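CrmK (Actinoalloteichus sp. WH1-2216-6, PDB 5I1V) is a flavoenzyme oxidase with covalently bound FAD that takes part in recycling a shunt product during caerulomycin biosynthesis. Local coordinates at residues A[79-84]-A[194-199]; A[177-182]-A[482-487]; A[145-150]-A[392-397]. All blocks are in the same frame, centred on the assembly; numbering follows the deposited sequence.

Contact 1 of 3, residues A[79-84]-A[194-199]. With FAD (flavin-adenine dinucleotide), chain E.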
loop_
_atom_site.group_PDB
_atom_site.type_symbol
_atom_site.label_atom_id
_atom_site.label_comp_id
_atom_site.label_asym_id
_atom_site.label_seq_id
_atom_site.Cartn_x
_atom_site.Cartn_y
_atom_site.Cartn_z
ATOM N N VAL A 79 -5.101 19.868 -12.283
ATOM C CA VAL A 79 -4.938 18.800 -13.243
ATOM C C VAL A 79 -4.369 17.589 -12.474
ATOM O O VAL A 79 -3.230 17.661 -11.974
ATOM C CB VAL A 79 -3.956 19.203 -14.358
ATOM C CG1 VAL A 79 -3.722 18.046 -15.297
ATOM C CG2 VAL A 79 -4.478 20.387 -15.152
ATOM N N ASP A 80 -5.135 16.507 -12.384
ATOM C CA ASP A 80 -4.732 15.366 -11.576
ATOM C C ASP A 80 -4.250 14.315 -12.568
ATOM O O ASP A 80 -5.005 13.876 -13.410
ATOM C CB ASP A 80 -5.874 14.866 -10.750
ATOM C CG ASP A 80 -5.518 13.702 -9.854
ATOM O OD1 ASP A 80 -4.883 12.732 -10.297
ATOM O OD2 ASP A 80 -5.911 13.745 -8.660
ATOM N N LEU A 81 -2.989 13.951 -12.448
ATOM C CA LEU A 81 -2.323 13.002 -13.394
ATOM C C LEU A 81 -2.371 11.535 -12.984
ATOM O O LEU A 81 -1.686 10.708 -13.570
ATOM C CB LEU A 81 -0.896 13.462 -13.584
ATOM C CG LEU A 81 -0.718 14.819 -14.259
ATOM C CD1 LEU A 81 0.755 15.026 -14.600
ATOM C CD2 LEU A 81 -1.521 14.995 -15.522
ATOM N N SER A 82 -3.167 11.189 -11.975
ATOM C CA SER A 82 -3.184 9.806 -11.466
ATOM C C SER A 82 -3.619 8.749 -12.476
ATOM O O SER A 82 -3.238 7.604 -12.342
ATOM C CB SER A 82 -4.028 9.720 -10.172
ATOM O OG SER A 82 -5.327 10.203 -10.412
ATOM N N SER A 83 -4.332 9.124 -13.535
ATOM C CA SER A 83 -4.662 8.181 -14.598
ATOM C C SER A 83 -3.575 8.044 -15.685
ATOM O O SER A 83 -3.776 7.322 -16.627
ATOM C CB SER A 83 -6.016 8.553 -15.243
ATOM O OG SER A 83 -7.070 8.586 -14.250
ATOM N N MET A 84 -2.457 8.748 -15.577
ATOM C CA MET A 84 -1.318 8.575 -16.474
ATOM C C MET A 84 -0.189 7.948 -15.643
ATOM O O MET A 84 0.650 8.647 -15.100
ATOM C CB MET A 84 -0.874 9.947 -17.047
ATOM C CG MET A 84 -1.910 10.595 -17.959
ATOM S SD MET A 84 -1.493 12.225 -18.597
ATOM C CE MET A 84 0.055 11.970 -19.450
ATOM N N PHE A 194 8.044 24.883 -13.755
ATOM C CA PHE A 194 8.401 25.167 -15.154
ATOM C C PHE A 194 7.342 24.805 -16.182
ATOM O O PHE A 194 7.365 25.348 -17.264
ATOM C CB PHE A 194 9.720 24.469 -15.486
ATOM C CG PHE A 194 10.842 24.815 -14.510
ATOM C CD1 PHE A 194 11.539 25.999 -14.633
ATOM C CD2 PHE A 194 11.184 23.950 -13.505
ATOM C CE1 PHE A 194 12.533 26.340 -13.745
ATOM C CE2 PHE A 194 12.164 24.277 -12.576
ATOM C CZ PHE A 194 12.831 25.477 -12.695
ATOM N N GLY A 195 6.416 23.937 -15.824
ATOM C CA GLY A 195 5.450 23.364 -16.733
ATOM C C GLY A 195 4.957 22.073 -16.198
ATOM O O GLY A 195 5.360 21.660 -15.079
ATOM N N VAL A 196 4.086 21.403 -16.952
ATOM C CA VAL A 196 3.512 20.141 -16.512
ATOM C C VAL A 196 4.369 18.998 -17.036
ATOM O O VAL A 196 4.447 18.744 -18.256
ATOM C CB VAL A 196 2.120 19.950 -16.977
ATOM C CG1 VAL A 196 1.542 18.613 -16.461
ATOM C CG2 VAL A 196 1.271 21.090 -16.524
ATOM N N ILE A 197 4.992 18.278 -16.114
ATOM C CA ILE A 197 5.774 17.120 -16.512
ATOM C C ILE A 197 4.801 16.002 -16.864
ATOM O O ILE A 197 4.016 15.619 -16.011
ATOM C CB ILE A 197 6.696 16.647 -15.356
ATOM C CG1 ILE A 197 7.672 17.754 -14.992
ATOM C CG2 ILE A 197 7.497 15.391 -15.707
ATOM C CD1 ILE A 197 8.071 17.662 -13.532
ATOM N N THR A 198 4.845 15.471 -18.088
ATOM C CA THR A 198 3.982 14.365 -18.422
ATOM C C THR A 198 4.671 12.986 -18.247
ATOM O O THR A 198 4.015 11.948 -17.912
ATOM C CB THR A 198 3.434 14.553 -19.844
ATOM O OG1 THR A 198 4.499 14.809 -20.717
ATOM C CG2 THR A 198 2.505 15.746 -19.860
ATOM N N ARG A 199 5.973 12.925 -18.503
ATOM C CA ARG A 199 6.692 11.654 -18.369
ATOM C C ARG A 199 8.181 11.915 -18.264
ATOM O O ARG A 199 8.655 12.942 -18.652
ATOM C CB ARG A 199 6.401 10.671 -19.537
ATOM C CG ARG A 199 6.813 11.186 -20.888
ATOM C CD ARG A 199 6.041 10.559 -22.070
ATOM N NE ARG A 199 4.676 11.039 -22.128
ATOM C CZ ARG A 199 3.590 10.280 -22.011
ATOM N NH1 ARG A 199 3.694 8.969 -21.951
ATOM N NH2 ARG A 199 2.394 10.842 -22.009
HETATM P PA FAD E . 2.104 16.304 -5.315
HETATM O O1A FAD E . 1.492 16.791 -4.025
HETATM O O2A FAD E . 1.139 15.782 -6.339
HETATM O O5B FAD E . 3.007 17.426 -5.941
HETATM C C5B FAD E . 4.151 17.958 -5.281
HETATM C C4B FAD E . 4.533 19.290 -5.941
HETATM O O4B FAD E . 5.004 18.974 -7.267
HETATM C C3B FAD E . 3.438 20.311 -6.163
HETATM O O3B FAD E . 4.033 21.594 -6.228
HETATM C C2B FAD E . 2.903 19.962 -7.523
HETATM O O2B FAD E . 2.067 20.921 -8.178
HETATM C C1B FAD E . 4.184 19.548 -8.257
HETATM N N9A FAD E . 3.928 18.495 -9.271
HETATM C C8A FAD E . 3.298 17.289 -9.130
HETATM N N7A FAD E . 3.177 16.677 -10.353
HETATM C C5A FAD E . 3.733 17.497 -11.219
HETATM C C6A FAD E . 3.944 17.410 -12.643
HETATM N N6A FAD E . 3.540 16.307 -13.242
HETATM N N1A FAD E . 4.543 18.448 -13.236
HETATM C C2A FAD E . 4.912 19.561 -12.568
HETATM N N3A FAD E . 4.802 19.694 -11.221
HETATM C C4A FAD E . 4.162 18.694 -10.562
HETATM N N1 FAD E . 11.054 12.170 -0.959
HETATM C C2 FAD E . 12.248 11.546 -1.093
HETATM O O2 FAD E . 13.137 12.052 -1.789
HETATM N N3 FAD E . 12.533 10.369 -0.496
HETATM C C4 FAD E . 11.698 9.723 0.309
HETATM O O4 FAD E . 11.999 8.617 0.805
HETATM C C4X FAD E . 10.378 10.305 0.510
HETATM N N5 FAD E . 9.467 9.700 1.319
HETATM C C5X FAD E . 8.230 10.214 1.393
HETATM C C6 FAD E . 7.233 9.524 2.084
HETATM C C7 FAD E . 5.930 10.001 2.216
HETATM C C7M FAD E . 4.889 9.178 2.986
HETATM C C8 FAD E . 5.631 11.299 1.575
HETATM C C8M FAD E . 4.263 11.918 1.677
HETATM C C9 FAD E . 6.611 12.019 0.881
HETATM C C9A FAD E . 7.906 11.518 0.762
HETATM N N10 FAD E . 8.903 12.202 0.057
HETATM C C10 FAD E . 10.135 11.603 -0.125
HETATM C "C1'" FAD E . 8.728 13.589 -0.374
HETATM C "C2'" FAD E . 8.244 13.645 -1.787
HETATM O "O2'" FAD E . 9.350 13.458 -2.649
HETATM C "C3'" FAD E . 7.528 14.916 -2.099
HETATM O "O3'" FAD E . 6.401 15.047 -1.188
HETATM C "C4'" FAD E . 7.082 14.966 -3.575
HETATM O "O4'" FAD E . 7.021 16.340 -3.957
HETATM C "C5'" FAD E . 5.741 14.284 -3.756
HETATM O "O5'" FAD E . 5.425 14.281 -5.148
HETATM P P FAD E . 3.915 13.956 -5.507
HETATM O O1P FAD E . 3.466 12.731 -4.801
HETATM O O2P FAD E . 3.731 14.028 -6.990
HETATM O O3P FAD E . 3.156 15.216 -4.828
#
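The turn leaving strand 77-80 meets the start of strand 196-202 without any backbone hydrogen bond between them, the nearest CA atoms, those of M84 and T198, lying 8.1 Å apart. The two strands belong to different sheets of the PCMH-type FAD-binding fold, one mixed and one antiparallel, and the adenine of the cofactor sits at their junction. L81 opens a type I beta turn that closes at M84, whose N bonds back to L81 O; an Asx turn at D80 leads into it.

L81 has CG beside the backbone N (chi1 -65°); its CD1 lies 4.1 Å from V196 CG1 and 3.6 Å from I197 O. V196 also packs on V59 and on helix 40-52. At the end of the turn, the M84 chain bends at chi3 (57°) and crosses the R199 side chain at about a right angle, with M84 CE 3.6 Å from R199 NH2. Salt bridges to E97, E99 and E156 and a hydrogen bond from NH2 to T40 hold the guanidinium, and the methionine methyl lies beside that same NH2.

The strand's backbone reads the adenine edge with one donor and one acceptor: I197 N gives to FAD N1A at 2.9 Å, and FAD N6A gives to I197 O at 2.9 Å, both nearly straight. I197 CD1 lies against the same base, and from the turn L81 CD1 approaches FAD N6A to 3.4 Å.

Contact 2 of 3, residues A[177-182]-A[482-487]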
loop_
_atom_site.group_PDB
_atom_site.type_symbol
_atom_site.label_atom_id
_atom_site.label_comp_id
_atom_site.label_asym_id
_atom_site.label_seq_id
_atom_site.Cartn_x
_atom_site.Cartn_y
_atom_site.Cartn_z
ATOM N N ASP A 177 21.873 19.247 -26.583
ATOM C CA ASP A 177 20.403 19.459 -26.613
ATOM C C ASP A 177 20.109 20.951 -26.481
ATOM O O ASP A 177 20.561 21.586 -25.522
ATOM C CB ASP A 177 19.734 18.657 -25.468
ATOM C CG ASP A 177 18.177 18.620 -25.550
ATOM O OD1 ASP A 177 17.525 19.655 -25.707
ATOM O OD2 ASP A 177 17.605 17.526 -25.454
ATOM N N PRO A 178 19.362 21.528 -27.451
ATOM C CA PRO A 178 19.017 22.957 -27.319
ATOM C C PRO A 178 18.184 23.277 -26.036
ATOM O O PRO A 178 18.249 24.395 -25.505
ATOM C CB PRO A 178 18.289 23.265 -28.639
ATOM C CG PRO A 178 17.780 21.924 -29.135
ATOM C CD PRO A 178 18.761 20.915 -28.653
ATOM N N ASN A 179 17.498 22.278 -25.483
ATOM C CA ASN A 179 16.690 22.482 -24.280
ATOM C C ASN A 179 17.275 21.846 -23.044
ATOM O O ASN A 179 16.544 21.473 -22.137
ATOM C CB ASN A 179 15.308 21.926 -24.571
ATOM C CG ASN A 179 14.690 22.605 -25.767
ATOM O OD1 ASN A 179 14.956 23.761 -25.997
ATOM N ND2 ASN A 179 13.901 21.897 -26.522
ATOM N N ARG A 180 18.605 21.753 -22.990
ATOM C CA ARG A 180 19.257 21.114 -21.875
ATOM C C ARG A 180 19.053 21.889 -20.586
ATOM O O ARG A 180 19.057 21.311 -19.514
ATOM C CB ARG A 180 20.744 20.960 -22.165
ATOM C CG ARG A 180 21.430 19.931 -21.316
ATOM C CD ARG A 180 22.909 19.853 -21.667
ATOM N NE ARG A 180 23.442 18.660 -21.028
ATOM C CZ ARG A 180 23.774 18.563 -19.746
ATOM N NH1 ARG A 180 23.662 19.604 -18.943
ATOM N NH2 ARG A 180 24.235 17.406 -19.268
ATOM N N ASP A 181 18.864 23.201 -20.679
ATOM C CA ASP A 181 18.525 23.987 -19.501
ATOM C C ASP A 181 17.237 23.517 -18.814
ATOM O O ASP A 181 17.165 23.432 -17.591
ATOM C CB ASP A 181 18.468 25.496 -19.828
ATOM C CG ASP A 181 17.432 25.849 -20.910
ATOM O OD1 ASP A 181 17.142 25.022 -21.829
ATOM O OD2 ASP A 181 16.934 27.002 -20.880
ATOM N N LEU A 182 16.201 23.266 -19.595
ATOM C CA LEU A 182 14.957 22.709 -19.074
ATOM C C LEU A 182 15.161 21.351 -18.405
ATOM O O LEU A 182 14.591 21.076 -17.323
ATOM C CB LEU A 182 13.889 22.596 -20.176
ATOM C CG LEU A 182 12.465 22.348 -19.740
ATOM C CD1 LEU A 182 12.052 23.395 -18.706
ATOM C CD2 LEU A 182 11.539 22.363 -20.952
ATOM N N LYS A 482 13.513 29.630 -15.444
ATOM C CA LYS A 482 12.117 29.939 -15.198
ATOM C C LYS A 482 11.626 31.032 -16.130
ATOM O O LYS A 482 10.577 30.942 -16.768
ATOM C CB LYS A 482 11.944 30.347 -13.730
ATOM C CG LYS A 482 10.606 31.019 -13.386
ATOM C CD LYS A 482 9.486 29.982 -13.316
ATOM C CE LYS A 482 8.136 30.645 -13.097
ATOM N NZ LYS A 482 7.105 29.617 -12.838
ATOM N N SER A 483 12.442 32.060 -16.233
ATOM C CA SER A 483 12.107 33.206 -17.002
ATOM C C SER A 483 12.103 32.877 -18.500
ATOM O O SER A 483 11.338 33.454 -19.255
ATOM C CB SER A 483 13.039 34.352 -16.616
ATOM O OG SER A 483 13.093 35.268 -17.648
ATOM N N ARG A 484 12.904 31.910 -18.928
ATOM C CA ARG A 484 12.907 31.533 -20.320
ATOM C C ARG A 484 11.722 30.639 -20.664
ATOM O O ARG A 484 11.167 30.706 -21.766
ATOM C CB ARG A 484 14.218 30.804 -20.617
ATOM C CG ARG A 484 14.337 30.130 -21.968
ATOM C CD ARG A 484 15.821 29.957 -22.344
ATOM N NE ARG A 484 16.198 28.598 -22.754
ATOM C CZ ARG A 484 15.971 28.042 -23.949
ATOM N NH1 ARG A 484 15.325 28.712 -24.892
ATOM N NH2 ARG A 484 16.386 26.794 -24.199
ATOM N N TRP A 485 11.358 29.752 -19.746
ATOM C CA TRP A 485 10.428 28.661 -20.107
ATOM C C TRP A 485 8.984 28.845 -19.608
ATOM O O TRP A 485 8.058 28.262 -20.174
ATOM C CB TRP A 485 11.008 27.337 -19.629
ATOM C CG TRP A 485 12.056 26.798 -20.509
ATOM C CD1 TRP A 485 13.385 26.768 -20.265
ATOM C CD2 TRP A 485 11.869 26.200 -21.792
ATOM N NE1 TRP A 485 14.042 26.218 -21.313
ATOM C CE2 TRP A 485 13.138 25.815 -22.248
ATOM C CE3 TRP A 485 10.758 25.888 -22.559
ATOM C CZ2 TRP A 485 13.337 25.190 -23.457
ATOM C CZ3 TRP A 485 10.962 25.284 -23.796
ATOM C CH2 TRP A 485 12.241 24.928 -24.218
ATOM N N ASP A 486 8.813 29.615 -18.537
ATOM C CA ASP A 486 7.502 30.042 -18.048
ATOM C C ASP A 486 7.504 31.563 -17.844
ATOM O O ASP A 486 7.395 32.048 -16.700
ATOM C CB ASP A 486 7.130 29.300 -16.741
ATOM C CG ASP A 486 5.717 29.621 -16.256
ATOM O OD1 ASP A 486 4.885 30.108 -17.057
ATOM O OD2 ASP A 486 5.442 29.475 -15.033
ATOM N N PRO A 487 7.629 32.321 -18.960
ATOM C CA PRO A 487 7.734 33.776 -18.875
ATOM C C PRO A 487 6.496 34.440 -18.273
ATOM O O PRO A 487 6.617 35.529 -17.781
ATOM C CB PRO A 487 7.873 34.221 -20.354
ATOM C CG PRO A 487 7.471 33.043 -21.159
ATOM C CD PRO A 487 7.831 31.852 -20.347
#
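W485, in the last turn of helix 475-485, presents its indole to the first turn of helix 180-185 and meets L182, D181 and N179 in succession. From its CA the CB points toward the other segment, with CG beside the backbone N; W485 CB and then CG lie by L182 CD1, the latter at 3.9 Å. At CD1 the pyrrole side passes the D181 carboxylate, and W485 NE1 donates to D181 OD2 over 3.0 Å, reaching that oxygen from above the carboxylate plane; a weak second bond runs to D181 OD1. CE2 faces L182 CB. Over the centre of the six-membered ring stands L182 CD2, a CH-pi contact only 7° off the ring normal. At the far rim, CZ2 and CH2 meet the N179 side-chain amide, whose plane is 86° from that of the ring.

R484 grips the same carboxylate side-on: R484 NE bonds to D181 OD2 at 2.6 Å and NH2 to D181 OD1 at 3.1 Å, in a salt bridge whose two planes are 16° apart. R484 NE and W485 NE1 reach OD2 from opposite faces of the carboxylate, which should limit its rotation. W485 CZ2 also lies 3.5 Å above the R484 guanidinium plane, toward its rim. An alanine in place of W485 would remove the indole N-H from D181 OD2 and is likely to open a gap over L182, leaving the aspartate to R484 alone among these donors.

Near the surface, a side-on Asp-Arg salt bridge shared with an indole N-H, and a CH-pi contact, join two helix ends: that of the berberine-like C-terminal region and that of the helix preceding FAD-binding strand 196-202.

Contact 3 of 3, residues A[145-150]-A[392-397]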
loop_
_atom_site.group_PDB
_atom_site.type_symbol
_atom_site.label_atom_id
_atom_site.label_comp_id
_atom_site.label_asym_id
_atom_site.label_seq_id
_atom_site.Cartn_x
_atom_site.Cartn_y
_atom_site.Cartn_z
ATOM N N LEU A 145 23.884 4.094 -5.132
ATOM C CA LEU A 145 23.448 4.407 -6.522
ATOM C C LEU A 145 23.282 5.885 -6.887
ATOM O O LEU A 145 23.130 6.221 -8.071
ATOM C CB LEU A 145 22.105 3.715 -6.798
ATOM C CG LEU A 145 22.129 2.183 -6.720
ATOM C CD1 LEU A 145 20.767 1.565 -7.083
ATOM C CD2 LEU A 145 23.224 1.626 -7.616
ATOM N N GLY A 146 23.284 6.757 -5.890
ATOM C CA GLY A 146 23.033 8.147 -6.102
ATOM C C GLY A 146 21.573 8.574 -5.952
ATOM O O GLY A 146 20.788 7.935 -5.233
ATOM N N LEU A 147 21.216 9.645 -6.659
ATOM C CA LEU A 147 19.867 10.194 -6.632
ATOM C C LEU A 147 19.102 9.770 -7.849
ATOM O O LEU A 147 19.690 9.422 -8.881
ATOM C CB LEU A 147 19.922 11.709 -6.577
ATOM C CG LEU A 147 20.712 12.255 -5.411
ATOM C CD1 LEU A 147 20.740 13.769 -5.447
ATOM C CD2 LEU A 147 20.146 11.820 -4.072
ATOM N N THR A 148 17.776 9.867 -7.771
ATOM C CA THR A 148 16.951 9.601 -8.928
ATOM C C THR A 148 17.391 10.437 -10.124
ATOM O O THR A 148 17.439 9.958 -11.254
ATOM C CB THR A 148 15.480 9.914 -8.668
ATOM O OG1 THR A 148 15.353 11.275 -8.204
ATOM C CG2 THR A 148 14.941 9.085 -7.612
ATOM N N VAL A 149 17.711 11.690 -9.890
ATOM C CA VAL A 149 18.070 12.573 -10.986
ATOM C C VAL A 149 19.418 12.216 -11.644
ATOM O O VAL A 149 19.675 12.608 -12.785
ATOM C CB VAL A 149 18.032 14.044 -10.594
ATOM C CG1 VAL A 149 16.627 14.442 -10.134
ATOM C CG2 VAL A 149 19.097 14.393 -9.571
ATOM N N ASP A 150 20.233 11.395 -11.000
ATOM C CA ASP A 150 21.407 10.816 -11.672
ATOM C C ASP A 150 21.107 9.819 -12.812
ATOM O O ASP A 150 22.018 9.418 -13.516
ATOM C CB ASP A 150 22.366 10.221 -10.636
ATOM C CG ASP A 150 22.863 11.284 -9.639
ATOM O OD1 ASP A 150 23.061 12.410 -10.130
ATOM O OD2 ASP A 150 23.025 11.036 -8.388
ATOM N N THR A 392 23.862 18.709 -12.192
ATOM C CA THR A 392 22.435 18.688 -11.805
ATOM C C THR A 392 22.089 19.869 -10.898
ATOM O O THR A 392 22.972 20.549 -10.395
ATOM C CB THR A 392 22.030 17.328 -11.120
ATOM O OG1 THR A 392 22.969 17.017 -10.097
ATOM C CG2 THR A 392 22.074 16.216 -12.139
ATOM N N ALA A 393 20.801 20.146 -10.727
ATOM C CA ALA A 393 20.366 21.291 -9.990
ATOM C C ALA A 393 20.334 21.028 -8.466
ATOM O O ALA A 393 20.391 21.966 -7.672
ATOM C CB ALA A 393 19.010 21.745 -10.483
ATOM N N VAL A 394 20.267 19.774 -8.061
ATOM C CA VAL A 394 20.159 19.437 -6.635
ATOM C C VAL A 394 21.395 19.858 -5.842
ATOM O O VAL A 394 22.532 19.549 -6.256
ATOM C CB VAL A 394 19.997 17.916 -6.384
ATOM C CG1 VAL A 394 19.722 17.659 -4.905
ATOM C CG2 VAL A 394 18.861 17.342 -7.176
ATOM N N PRO A 395 21.202 20.522 -4.677
ATOM C CA PRO A 395 22.340 20.731 -3.781
ATOM C C PRO A 395 22.980 19.421 -3.393
ATOM O O PRO A 395 22.307 18.416 -3.212
ATOM C CB PRO A 395 21.688 21.346 -2.528
ATOM C CG PRO A 395 20.546 22.106 -3.074
ATOM C CD PRO A 395 19.994 21.183 -4.120
ATOM N N ARG A 396 24.287 19.401 -3.316
ATOM C CA ARG A 396 24.946 18.222 -2.829
ATOM C C ARG A 396 25.914 18.623 -1.731
ATOM O O ARG A 396 26.222 19.781 -1.590
ATOM C CB ARG A 396 25.585 17.498 -3.995
ATOM C CG ARG A 396 24.510 16.710 -4.767
ATOM C CD ARG A 396 25.074 16.020 -5.947
ATOM N NE ARG A 396 24.124 15.865 -7.032
ATOM C CZ ARG A 396 23.702 14.704 -7.538
ATOM N NH1 ARG A 396 24.109 13.548 -7.056
ATOM N NH2 ARG A 396 22.893 14.714 -8.570
ATOM N N GLY A 397 26.405 17.670 -0.975
ATOM C CA GLY A 397 27.360 18.009 0.076
ATOM C C GLY A 397 26.943 17.491 1.428
ATOM O O GLY A 397 27.790 17.289 2.293
#
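D150 and R396 meet end-on in a two-pronged salt bridge that ties the loop before strand 152-160 to the loop before strand 400-408. R396 NH1 bonds to the syn lone pair of D150 OD2 at 3.0 Å, almost perfectly straight (176°), whereas R396 NH2 reaches D150 OD1 at 2.8 Å with more bend. D150 OD2 also takes the backbone N of L147 from above the carboxylate plane, and R396 NH2 bonds to T392 OG1 in its own loop, so each charged group is fixed by its own segment as well.

The buried, apolar side is close-packed. L147 CD1 rests 3.6 Å above one face of the R396 guanidinium, toward its rim, and V149 CG2 lies 3.9 Å from R396 NH2. The V149 CG2 to T392 CG2 approach is longer, 4.3 Å. By contrast, the partly exposed D150 and R396 form the solvent side, held by directed polar bonds, with R396 NH1 also bonded to V384 O.

L147 also packs on Y138, an FAD-binding residue. The contact thus bridges the 3-10 turn between helix 142-145 and strand 152-160 to the loop joining strands 374-379 and 400-408 of the eight-stranded sheet.

How the contacts relate
From the N terminus, residues 79-84 come first and wait for 194-199, contact 1 closing a loop of 109 residues within which 145-150 and 177-182 are passed. Those two find their partners only later: 145-150 at 392-397 in contact 3, and 177-182 at 482-487 in contact 2. All three loops therefore cross pairwise. Contacts 1 and 2 touch through F194, which packs on K482, D486 and L182; contact 3 touches neither. Contact 1 joins the two sheets beside the adenine, contact 2 joins helix 180-185 to helix 475-485, and contact 3 joins the loop before strand 152-160 to the loop before strand 400-408 of the eight-stranded sheet.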